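Esterase (Sinorhizobium meliloti 1021, PDB 4TX1) probably hydrolyses ester bonds, including the acetyl esters of carbohydrates, as a carbohydrate acetylesterase of the SGNH-hydrolase family. Local coordinates at residues A[88-93]-A[130-135]. Sequence-based numbering, arbitrary orientation.
Sequences THAPLD and DWPTET
The methyl group of Ala-90 packs against Trp-131 and Pro-132, which meet it side by side, joining two loops of the SGNH-hydrolase fold, an alpha/beta arrangement with a parallel sheet between helices. Residues 88-93 run from the end of helix 78-89 towards strand 94-98, while residues 130-135 belong to the irregular connection between helix 112-127 and strand 140-145, so the contact ties together two neighbouring helix-to-strand links.

Along 130-135, Asp-130 faces other copies of the protein: its backbone N is hydrogen-bonded to Asp-73 of a second subunit and its carboxylate forms a salt bridge with Arg-128 of a third. Trp-131 then brings its indole across to the first loop. With CG turned anti to the carbonyl carbon (chi1 -59°), the six-membered part of the ring extends past Ala-90 towards Leu-92. CE3 lies 3.5 Å from Ala-90 CB, and the methyl approaches the ring obliquely. At the neighbouring ring atom, CZ3 meets Leu-92 CD1 more loosely, at 4.4 Å. Leu-86 of helix 78-89 touches both Trp-131 and Leu-92, extending this apolar cluster back onto the helix, and the ring of His-129 also packs against the indole.

Next in sequence, Pro-132 adds its own ring to the contact with Ala-90 and also touches His-87. No hydrogen bond links the two segments; the junction is apolar and small, burying 198 Å² in total. Ala-90 is the first residue to leave helical geometry, and the peptide bond between it and Pro-91 is cis. Ala-90 CB points toward the second segment, where Pro-132 CG stands 3.6 Å away and Pro-132 CD presses slightly closer, at a tight 3.5 Å from the same methyl carbon.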
# COMPACT_ATOMS: atom_id res chain seq x y z
N THR A 88 19.08 -6.41 -2.53
CA THR A 88 19.70 -7.22 -1.50
C THR A 88 20.88 -8.00 -2.05
O THR A 88 21.85 -8.30 -1.33
CB THR A 88 18.64 -8.26 -1.04
OG1 THR A 88 17.55 -7.54 -0.39
CG2 THR A 88 19.26 -9.23 -0.05
N HIS A 89 20.81 -8.42 -3.28
CA HIS A 89 21.80 -9.39 -3.80
C HIS A 89 22.79 -8.79 -4.80
O HIS A 89 23.70 -9.53 -5.27
CB HIS A 89 21.08 -10.63 -4.33
CG HIS A 89 20.37 -11.41 -3.28
ND1 HIS A 89 21.00 -11.90 -2.15
CD2 HIS A 89 19.04 -11.71 -3.13
CE1 HIS A 89 20.10 -12.49 -1.37
NE2 HIS A 89 18.90 -12.37 -1.94
N ALA A 90 22.56 -7.53 -5.18
CA ALA A 90 23.42 -6.82 -6.12
C ALA A 90 24.86 -6.80 -5.59
O ALA A 90 25.10 -6.68 -4.42
CB ALA A 90 22.92 -5.39 -6.33
N PRO A 91 25.82 -6.80 -6.50
CA PRO A 91 25.72 -6.79 -7.94
C PRO A 91 25.56 -8.19 -8.50
O PRO A 91 26.12 -9.15 -7.96
CB PRO A 91 27.11 -6.23 -8.37
CG PRO A 91 28.00 -6.66 -7.31
CD PRO A 91 27.20 -6.53 -6.03
N LEU A 92 24.74 -8.30 -9.55
CA LEU A 92 24.41 -9.57 -10.14
C LEU A 92 24.94 -9.67 -11.57
O LEU A 92 24.82 -8.70 -12.33
CB LEU A 92 22.88 -9.78 -10.13
CG LEU A 92 22.25 -9.84 -8.71
CD1 LEU A 92 20.71 -9.59 -8.87
CD2 LEU A 92 22.57 -11.18 -8.16
N ASP A 93 25.41 -10.84 -11.92
CA ASP A 93 25.84 -11.17 -13.30
C ASP A 93 24.75 -11.77 -14.16
O ASP A 93 24.67 -11.50 -15.36
CB ASP A 93 27.08 -12.07 -13.27
CG ASP A 93 28.24 -11.39 -12.56
OD1 ASP A 93 28.70 -10.35 -13.04
OD2 ASP A 93 28.57 -11.78 -11.45
N ASP A 130 17.91 0.69 -9.89
CA ASP A 130 18.92 1.61 -9.37
C ASP A 130 19.83 0.90 -8.38
O ASP A 130 19.60 0.84 -7.19
CB ASP A 130 18.25 2.84 -8.72
CG ASP A 130 19.26 3.95 -8.40
OD1 ASP A 130 20.27 4.08 -9.14
OD2 ASP A 130 19.00 4.69 -7.43
N TRP A 131 20.89 0.33 -8.94
CA TRP A 131 21.74 -0.56 -8.22
C TRP A 131 22.42 0.13 -7.00
O TRP A 131 22.62 1.31 -7.05
CB TRP A 131 22.77 -1.18 -9.17
CG TRP A 131 22.16 -1.91 -10.28
CD1 TRP A 131 22.08 -1.53 -11.56
CD2 TRP A 131 21.53 -3.18 -10.19
NE1 TRP A 131 21.43 -2.46 -12.31
CE2 TRP A 131 21.08 -3.50 -11.49
CE3 TRP A 131 21.30 -4.07 -9.16
CZ2 TRP A 131 20.38 -4.66 -11.77
CZ3 TRP A 131 20.61 -5.24 -9.46
CH2 TRP A 131 20.19 -5.53 -10.77
N PRO A 132 22.74 -0.61 -5.94
CA PRO A 132 23.19 0.01 -4.69
C PRO A 132 24.55 0.65 -4.73
O PRO A 132 24.86 1.48 -3.82
CB PRO A 132 23.27 -1.13 -3.70
CG PRO A 132 23.09 -2.35 -4.47
CD PRO A 132 22.35 -2.02 -5.72
N THR A 133 25.39 0.17 -5.60
CA THR A 133 26.68 0.74 -5.72
C THR A 133 26.90 0.86 -7.17
O THR A 133 26.37 0.10 -7.94
CB THR A 133 27.80 -0.08 -5.06
OG1 THR A 133 27.83 -1.41 -5.56
CG2 THR A 133 27.62 -0.09 -3.55
N GLU A 134 27.68 1.85 -7.62
CA GLU A 134 27.87 2.11 -9.09
C GLU A 134 28.21 0.86 -9.87
O GLU A 134 28.94 0.04 -9.41
CB GLU A 134 28.92 3.20 -9.40
CG GLU A 134 29.28 3.30 -10.89
CD GLU A 134 30.45 4.23 -11.28
OE1 GLU A 134 30.16 5.32 -11.83
OE2 GLU A 134 31.63 3.86 -11.06
N THR A 135 27.71 0.74 -11.09
CA THR A 135 27.61 -0.59 -11.69
C THR A 135 28.52 -1.16 -12.82
O THR A 135 29.26 -2.07 -12.49
CB THR A 135 26.15 -1.11 -11.61
OG1 THR A 135 26.09 -2.08 -10.57
CG2 THR A 135 25.64 -1.72 -12.86